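Local coordinates for rhodanese-like domain-containing protein (PDB 2HHG), which is of unproven function but, as a member of the rhodanese family, may act as a thiosulfate-cyanide sulfurtransferase, at residues 21-34 / 116-130. Numbering follows the deposited sequence.
Sequences IETLTTADAIALHK and HIEGGFGAWRDAGGP. With NA (sodium ion), chain C.
With CG set trans to the backbone N (chi1 -178°), Trp124 reaches out of helix 120-126 to helix 26-34, where Ile30, its CG1 beside the backbone N, lays that methylene over one face of the six-membered ring. This joins the edge of the parallel sheet of the rhodanese fold to helices 26-34 and 120-126, whose segment axes cross at -74°. Ile30 CG1 makes a CH-pi contact, 3.6 Å from the centroid of the Trp124 six-membered ring, while Ala29 CB and His33 CB meet the indole at its edge. Around CH2 the edge of the indole points at the face of the His33 imidazole in an offset edge-to-face pair, planes at 86°; His33 NE2 is bonded to Pro58 O. Trp124 NE1 donates to Pro130 O at 2.7 Å, from above the carbonyl plane, which helps to fix the indole's rotation and ties down the chain beyond the Schellman turn at Gly128. An alanine here would take away the knob seated among Thr26, Ala29, Ile30 and His33, and would probably leave a gap between the helices and Pro130 O without its indole donor. Toward the sodium site, strands 22-24 and 114-117 pair in parallel: His116 N bonds to Glu22 O, Leu24 N to His116 O. Ile21 O binds the sodium ion at 2.3 Å. Thr26 OG1 donates to Glu118 O at 2.8 Å, tilted from the carbonyl plane.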
ATOM      1  N   ILE A  21      -0.643  -5.261 -11.103  1.00  9.18           N
ATOM      2  CA  ILE A  21       0.245  -5.299  -9.943  1.00  8.71           C
ATOM      3  C   ILE A  21       0.353  -6.679  -9.303  1.00  9.01           C
ATOM      4  O   ILE A  21      -0.500  -7.539  -9.506  1.00  9.11           O
ATOM      5  CB  ILE A  21      -0.194  -4.277  -8.856  1.00  8.55           C
ATOM      6  CG1 ILE A  21      -1.508  -4.731  -8.197  1.00  9.83           C
ATOM      7  CG2 ILE A  21      -0.284  -2.866  -9.440  1.00  8.97           C
ATOM      8  CD1 ILE A  21      -2.029  -3.791  -7.119  1.00  9.93           C
ATOM      9  N   GLU A  22       1.408  -6.859  -8.518  1.00  8.83           N
ATOM     10  CA  GLU A  22       1.557  -8.035  -7.677  1.00  9.25           C
ATOM     11  C   GLU A  22       0.661  -7.934  -6.452  1.00  8.98           C
ATOM     12  O   GLU A  22       0.809  -7.011  -5.633  1.00  8.71           O
ATOM     13  CB  GLU A  22       3.011  -8.192  -7.232  1.00  9.37           C
ATOM     14  CG  GLU A  22       3.202  -9.336  -6.234  1.00  8.92           C
ATOM     15  CD  GLU A  22       4.624  -9.505  -5.728  1.00  9.67           C
ATOM     16  OE1 GLU A  22       5.537  -8.804  -6.204  1.00 11.02           O
ATOM     17  OE2 GLU A  22       4.822 -10.364  -4.847  1.00 11.24           O
ATOM     18  N   THR A  23      -0.256  -8.887  -6.319  1.00  9.43           N
ATOM     19  CA  THR A  23      -0.983  -9.064  -5.074  1.00 10.79           C
ATOM     20  C   THR A  23      -0.282 -10.162  -4.300  1.00 10.45           C
ATOM     21  O   THR A  23      -0.281 -11.343  -4.685  1.00 10.49           O
ATOM     22  CB  THR A  23      -2.472  -9.391  -5.284  1.00 11.30           C
ATOM     23  OG1 THR A  23      -3.104  -8.286  -5.937  1.00 14.04           O
ATOM     24  CG2 THR A  23      -3.168  -9.612  -3.944  1.00 13.37           C
ATOM     25  N   LEU A  24       0.348  -9.747  -3.218  1.00 10.61           N
ATOM     26  CA  LEU A  24       1.082 -10.636  -2.359  1.00 11.26           C
ATOM     27  C   LEU A  24       0.087 -11.237  -1.371  1.00 10.98           C
ATOM     28  O   LEU A  24      -0.638 -10.498  -0.706  1.00 11.28           O
ATOM     29  CB  LEU A  24       2.143  -9.795  -1.653  1.00 11.87           C
ATOM     30  CG  LEU A  24       3.209 -10.386  -0.753  1.00 12.69           C
ATOM     31  CD1 LEU A  24       4.075 -11.392  -1.492  1.00 11.46           C
ATOM     32  CD2 LEU A  24       4.053  -9.240  -0.214  1.00 13.68           C
ATOM     33  N   THR A  25       0.025 -12.568  -1.279  1.00 11.22           N
ATOM     34  CA  THR A  25      -0.893 -13.191  -0.317  1.00 11.39           C
ATOM     35  C   THR A  25      -0.526 -12.775   1.102  1.00 10.95           C
ATOM     36  O   THR A  25       0.628 -12.440   1.386  1.00 10.05           O
ATOM     37  CB  THR A  25      -0.914 -14.735  -0.382  1.00 11.90           C
ATOM     38  OG1 THR A  25       0.335 -15.257   0.074  1.00 12.08           O
ATOM     39  CG2 THR A  25      -1.212 -15.233  -1.790  1.00 13.12           C
ATOM     40  N   THR A  26      -1.512 -12.787   1.987  1.00 10.89           N
ATOM     41  CA  THR A  26      -1.272 -12.420   3.369  1.00 11.57           C
ATOM     42  C   THR A  26      -0.170 -13.294   3.970  1.00 10.92           C
ATOM     43  O   THR A  26       0.737 -12.784   4.632  1.00 10.67           O
ATOM     44  CB  THR A  26      -2.559 -12.516   4.191  1.00 11.80           C
ATOM     45  OG1 THR A  26      -3.648 -11.985   3.423  1.00 13.36           O
ATOM     46  CG2 THR A  26      -2.421 -11.739   5.478  1.00 13.18           C
ATOM     47  N   ALA A  27      -0.222 -14.599   3.698  1.00 11.00           N
ATOM     48  CA  ALA A  27       0.754 -15.535   4.244  1.00 10.98           C
ATOM     49  C   ALA A  27       2.160 -15.254   3.715  1.00 10.52           C
ATOM     50  O   ALA A  27       3.132 -15.296   4.468  1.00 10.45           O
ATOM     51  CB  ALA A  27       0.347 -16.972   3.954  1.00 11.58           C
ATOM     52  N   ASP A  28       2.269 -14.953   2.424  1.00 10.01           N
ATOM     53  CA  ASP A  28       3.566 -14.622   1.847  1.00  9.94           C
ATOM     54  C   ASP A  28       4.133 -13.317   2.414  1.00  8.91           C
ATOM     55  O   ASP A  28       5.330 -13.211   2.663  1.00  8.96           O
ATOM     56  CB  ASP A  28       3.487 -14.534   0.323  1.00 10.26           C
ATOM     57  CG  ASP A  28       3.325 -15.887  -0.338  1.00 12.28           C
ATOM     58  OD1 ASP A  28       3.467 -16.923   0.348  1.00 15.40           O
ATOM     59  OD2 ASP A  28       3.054 -15.910  -1.556  1.00 13.25           O
ATOM     60  N   ALA A  29       3.263 -12.330   2.615  1.00  8.40           N
ATOM     61  CA  ALA A  29       3.681 -11.060   3.203  1.00  7.94           C
ATOM     62  C   ALA A  29       4.171 -11.234   4.646  1.00  8.01           C
ATOM     63  O   ALA A  29       5.176 -10.646   5.048  1.00  7.70           O
ATOM     64  CB  ALA A  29       2.551 -10.049   3.131  1.00  8.23           C
ATOM     65  N   ILE A  30       3.459 -12.054   5.414  1.00  8.56           N
ATOM     66  CA  ILE A  30       3.864 -12.358   6.780  1.00  8.83           C
ATOM     67  C   ILE A  30       5.227 -13.068   6.790  1.00  8.63           C
ATOM     68  O   ILE A  30       6.120 -12.706   7.569  1.00  8.44           O
ATOM     69  CB  ILE A  30       2.770 -13.160   7.528  1.00  8.68           C
ATOM     70  CG1 ILE A  30       1.557 -12.252   7.777  1.00  9.21           C
ATOM     71  CG2 ILE A  30       3.308 -13.737   8.841  1.00  9.03           C
ATOM     72  CD1 ILE A  30       0.327 -12.968   8.295  1.00 10.52           C
ATOM     73  N   ALA A  31       5.399 -14.050   5.905  1.00  8.95           N
ATOM     74  CA  ALA A  31       6.673 -14.766   5.814  1.00  9.46           C
ATOM     75  C   ALA A  31       7.806 -13.826   5.419  1.00  9.31           C
ATOM     76  O   ALA A  31       8.902 -13.907   5.965  1.00  9.46           O
ATOM     77  CB  ALA A  31       6.583 -15.933   4.841  1.00 10.35           C
ATOM     78  N   LEU A  32       7.527 -12.919   4.481  1.00  9.44           N
ATOM     79  CA  LEU A  32       8.498 -11.911   4.060  1.00  9.59           C
ATOM     80  C   LEU A  32       8.938 -11.046   5.244  1.00  9.03           C
ATOM     81  O   LEU A  32      10.123 -10.778   5.433  1.00  9.27           O
ATOM     82  CB  LEU A  32       7.907 -11.033   2.949  1.00 10.43           C
ATOM     83  CG  LEU A  32       8.798  -9.927   2.372  1.00 11.35           C
ATOM     84  CD1 LEU A  32      10.044 -10.520   1.723  1.00 13.29           C
ATOM     85  CD2 LEU A  32       8.021  -9.083   1.370  1.00 12.80           C
ATOM     86  N   HIS A  33       7.969 -10.593   6.029  1.00  8.43           N
ATOM     87  CA  HIS A  33       8.253  -9.779   7.199  1.00  8.68           C
ATOM     88  C   HIS A  33       9.120 -10.533   8.212  1.00  8.58           C
ATOM     89  O   HIS A  33      10.089  -9.988   8.730  1.00  8.66           O
ATOM     90  CB  HIS A  33       6.947  -9.331   7.839  1.00  8.59           C
ATOM     91  CG  HIS A  33       7.125  -8.364   8.962  1.00  8.41           C
ATOM     92  ND1 HIS A  33       7.337  -8.770  10.262  1.00  9.68           N
ATOM     93  CD2 HIS A  33       7.111  -7.013   8.982  1.00 10.28           C
ATOM     94  CE1 HIS A  33       7.449  -7.705  11.035  1.00 10.19           C
ATOM     95  NE2 HIS A  33       7.311  -6.625  10.285  1.00 10.02           N
ATOM     96  N   LYS A  34       8.768 -11.785   8.485  1.00  8.53           N
ATOM     97  CA  LYS A  34       9.524 -12.602   9.433  1.00  9.71           C
ATOM     98  C   LYS A  34      10.960 -12.877   8.986  1.00 10.30           C
ATOM     99  O   LYS A  34      11.847 -13.073   9.821  1.00 10.15           O
ATOM    100  CB  LYS A  34       8.793 -13.908   9.731  1.00  9.80           C
ATOM    101  CG  LYS A  34       7.510 -13.698  10.512  1.00 10.17           C
ATOM    102  CD  LYS A  34       6.747 -14.994  10.651  1.00 10.81           C
ATOM    103  CE  LYS A  34       5.484 -14.810  11.464  1.00 11.69           C
ATOM    104  NZ  LYS A  34       4.692 -16.067  11.519  1.00 12.48           N
ATOM    105  N   HIS A 116       1.047  -5.111  -3.289  1.00  8.57           N
ATOM    106  CA  HIS A 116       0.215  -4.809  -2.139  1.00  8.85           C
ATOM    107  C   HIS A 116      -0.190  -6.108  -1.450  1.00  8.67           C
ATOM    108  O   HIS A 116      -0.042  -7.190  -2.023  1.00  9.11           O
ATOM    109  CB  HIS A 116      -0.974  -3.910  -2.512  1.00  9.21           C
ATOM    110  CG  HIS A 116      -2.180  -4.646  -2.996  1.00  9.69           C
ATOM    111  ND1 HIS A 116      -2.166  -5.510  -4.070  1.00 11.28           N
ATOM    112  CD2 HIS A 116      -3.455  -4.617  -2.551  1.00  9.25           C
ATOM    113  CE1 HIS A 116      -3.382  -5.995  -4.253  1.00 10.87           C
ATOM    114  NE2 HIS A 116      -4.180  -5.470  -3.342  1.00 13.25           N
ATOM    115  N   ILE A 117      -0.655  -5.994  -0.209  1.00  8.76           N
ATOM    116  CA  ILE A 117      -0.984  -7.165   0.597  1.00  9.53           C
ATOM    117  C   ILE A 117      -2.462  -7.521   0.454  1.00  9.90           C
ATOM    118  O   ILE A 117      -3.344  -6.736   0.807  1.00  9.33           O
ATOM    119  CB  ILE A 117      -0.632  -6.948   2.089  1.00  9.43           C
ATOM    120  CG1 ILE A 117       0.851  -6.583   2.248  1.00  9.86           C
ATOM    121  CG2 ILE A 117      -0.985  -8.197   2.917  1.00 10.24           C
ATOM    122  CD1 ILE A 117       1.319  -6.372   3.686  1.00  9.76           C
ATOM    123  N   GLU A 118      -2.725  -8.722  -0.055  1.00 11.03           N
ATOM    124  CA  GLU A 118      -4.090  -9.212  -0.189  1.00 12.19           C
ATOM    125  C   GLU A 118      -4.839  -9.131   1.139  1.00 11.83           C
ATOM    126  O   GLU A 118      -4.351  -9.594   2.169  1.00 11.79           O
ATOM    127  CB  GLU A 118      -4.092 -10.650  -0.709  1.00 13.18           C
ATOM    128  CG  GLU A 118      -5.464 -11.144  -1.174  1.00 16.24           C
ATOM    129  CD  GLU A 118      -5.397 -12.436  -1.976  1.00 20.00           C
ATOM    130  OE1 GLU A 118      -4.401 -13.180  -1.839  1.00 22.84           O
ATOM    131  OE2 GLU A 118      -6.349 -12.711  -2.741  1.00 23.02           O
ATOM    132  N   GLY A 119      -6.015  -8.512   1.099  1.00 11.42           N
ATOM    133  CA  GLY A 119      -6.879  -8.396   2.263  1.00 11.21           C
ATOM    134  C   GLY A 119      -6.442  -7.383   3.306  1.00 10.73           C
ATOM    135  O   GLY A 119      -7.103  -7.220   4.323  1.00 11.00           O
ATOM    136  N   GLY A 120      -5.320  -6.706   3.071  1.00 10.52           N
ATOM    137  CA  GLY A 120      -4.876  -5.629   3.949  1.00  9.92           C
ATOM    138  C   GLY A 120      -4.524  -6.047   5.365  1.00  9.84           C
ATOM    139  O   GLY A 120      -4.287  -7.231   5.652  1.00 10.26           O
ATOM    140  N   PHE A 121      -4.500  -5.060   6.251  1.00  9.66           N
ATOM    141  CA  PHE A 121      -4.175  -5.287   7.642  1.00 10.46           C
ATOM    142  C   PHE A 121      -5.224  -6.152   8.337  1.00 10.43           C
ATOM    143  O   PHE A 121      -4.899  -6.884   9.268  1.00 10.47           O
ATOM    144  CB  PHE A 121      -4.001  -3.957   8.375  1.00 10.66           C
ATOM    145  CG  PHE A 121      -3.362  -4.098   9.721  1.00 11.52           C
ATOM    146  CD1 PHE A 121      -2.042  -4.528   9.837  1.00 13.27           C
ATOM    147  CD2 PHE A 121      -4.073  -3.809  10.876  1.00 13.21           C
ATOM    148  CE1 PHE A 121      -1.442  -4.666  11.093  1.00 13.98           C
ATOM    149  CE2 PHE A 121      -3.479  -3.943  12.130  1.00 14.90           C
ATOM    150  CZ  PHE A 121      -2.164  -4.365  12.234  1.00 14.35           C
ATOM    151  N   GLY A 122      -6.475  -6.076   7.884  1.00 10.38           N
ATOM    152  CA  GLY A 122      -7.538  -6.931   8.419  1.00 11.30           C
ATOM    153  C   GLY A 122      -7.205  -8.409   8.273  1.00 11.33           C
ATOM    154  O   GLY A 122      -7.301  -9.180   9.239  1.00 11.61           O
ATOM    155  N   ALA A 123      -6.792  -8.808   7.073  1.00 11.55           N
ATOM    156  CA  ALA A 123      -6.381 -10.191   6.818  1.00 11.88           C
ATOM    157  C   ALA A 123      -5.093 -10.564   7.557  1.00 11.69           C
ATOM    158  O   ALA A 123      -4.950 -11.691   8.046  1.00 12.69           O
ATOM    159  CB  ALA A 123      -6.221 -10.426   5.331  1.00 11.73           C
ATOM    160  N   TRP A 124      -4.161  -9.614   7.625  1.00 11.26           N
ATOM    161  CA  TRP A 124      -2.913  -9.772   8.377  1.00 11.05           C
ATOM    162  C   TRP A 124      -3.207 -10.093   9.843  1.00 11.62           C
ATOM    163  O   TRP A 124      -2.668 -11.055  10.398  1.00 11.93           O
ATOM    164  CB  TRP A 124      -2.099  -8.484   8.261  1.00  9.91           C
ATOM    165  CG  TRP A 124      -0.755  -8.484   8.925  1.00  9.08           C
ATOM    166  CD1 TRP A 124      -0.494  -8.277  10.247  1.00  9.41           C
ATOM    167  CD2 TRP A 124       0.514  -8.612   8.278  1.00  7.92           C
ATOM    168  NE1 TRP A 124       0.860  -8.307  10.472  1.00  9.16           N
ATOM    169  CE2 TRP A 124       1.502  -8.512   9.279  1.00  8.28           C
ATOM    170  CE3 TRP A 124       0.912  -8.819   6.950  1.00  8.76           C
ATOM    171  CZ2 TRP A 124       2.861  -8.596   8.994  1.00  8.71           C
ATOM    172  CZ3 TRP A 124       2.261  -8.900   6.668  1.00  8.85           C
ATOM    173  CH2 TRP A 124       3.220  -8.793   7.685  1.00  8.61           C
ATOM    174  N   ARG A 125      -4.055  -9.278  10.463  1.00 12.80           N
ATOM    175  CA  ARG A 125      -4.491  -9.495  11.842  1.00 14.57           C
ATOM    176  C   ARG A 125      -5.209 -10.833  12.036  1.00 14.87           C
ATOM    177  O   ARG A 125      -4.943 -11.552  13.010  1.00 15.29           O
ATOM    178  CB  ARG A 125      -5.389  -8.341  12.282  1.00 15.00           C
ATOM    179  CG  ARG A 125      -5.884  -8.435  13.716  1.00 17.66           C
ATOM    180  CD  ARG A 125      -6.629  -7.176  14.118  1.00 21.46           C
ATOM    181  NE  ARG A 125      -7.782  -6.925  13.255  1.00 24.03           N
ATOM    182  CZ  ARG A 125      -8.466  -5.784  13.224  1.00 25.27           C
ATOM    183  NH1 ARG A 125      -8.123  -4.769  14.011  1.00 25.46           N
ATOM    184  NH2 ARG A 125      -9.500  -5.655  12.403  1.00 26.23           N
ATOM    185  N   ASP A 126      -6.109 -11.166  11.113  1.00 15.49           N
ATOM    186  CA  ASP A 126      -6.859 -12.422  11.190  1.00 16.30           C
ATOM    187  C   ASP A 126      -5.937 -13.642  11.160  1.00 16.18           C
ATOM    188  O   ASP A 126      -6.222 -14.654  11.801  1.00 16.37           O
ATOM    189  CB  ASP A 126      -7.889 -12.514  10.063  1.00 17.05           C
ATOM    190  CG  ASP A 126      -9.065 -11.567  10.253  1.00 19.20           C
ATOM    191  OD1 ASP A 126      -9.271 -11.059  11.379  1.00 22.10           O
ATOM    192  OD2 ASP A 126      -9.783 -11.327   9.262  1.00 22.96           O
ATOM    193  N   ALA A 127      -4.832 -13.531  10.425  1.00 15.78           N
ATOM    194  CA  ALA A 127      -3.853 -14.609  10.301  1.00 15.68           C
ATOM    195  C   ALA A 127      -2.865 -14.653  11.470  1.00 15.40           C
ATOM    196  O   ALA A 127      -2.017 -15.548  11.539  1.00 15.94           O
ATOM    197  CB  ALA A 127      -3.109 -14.483   8.980  1.00 15.89           C
ATOM    198  N   GLY A 128      -2.981 -13.693  12.383  1.00 14.68           N
ATOM    199  CA  GLY A 128      -2.099 -13.599  13.541  1.00 14.20           C
ATOM    200  C   GLY A 128      -0.722 -13.053  13.213  1.00 13.53           C
ATOM    201  O   GLY A 128       0.250 -13.363  13.900  1.00 13.75           O
ATOM    202  N   GLY A 129      -0.635 -12.219  12.174  1.00 12.66           N
ATOM    203  CA  GLY A 129       0.635 -11.600  11.788  1.00 12.09           C
ATOM    204  C   GLY A 129       1.206 -10.672  12.847  1.00 11.67           C
ATOM    205  O   GLY A 129       0.479 -10.217  13.730  1.00 12.38           O
ATOM    206  N   PRO A 130       2.522 -10.397  12.777  1.00 11.18           N
ATOM    207  CA  PRO A 130       3.168  -9.465  13.708  1.00 11.42           C
ATOM    208  C   PRO A 130       2.463  -8.107  13.748  1.00 11.53           C
ATOM    209  O   PRO A 130       2.185  -7.518  12.698  1.00 11.08           O
ATOM    210  CB  PRO A 130       4.580  -9.322  13.130  1.00 11.43           C
ATOM    211  CG  PRO A 130       4.816 -10.611  12.415  1.00 11.52           C
ATOM    212  CD  PRO A 130       3.485 -10.977  11.824  1.00 11.01           C
TER
HETATM  213 NA    NA C4286      -2.389  -8.875  -9.784  1.00 10.80          NA
HETATM  214  O   HOH W   1      -4.137  -8.642  -8.206  1.00 27.17           O
HETATM  215  O   HOH W   2      -1.058 -10.551  -8.593  1.00 10.80           O
HETATM  216  O   HOH W   3      -4.000 -14.171   1.156  1.00 22.31           O
HETATM  217  O   HOH W   4       2.409 -14.644  12.205  1.00 14.36           O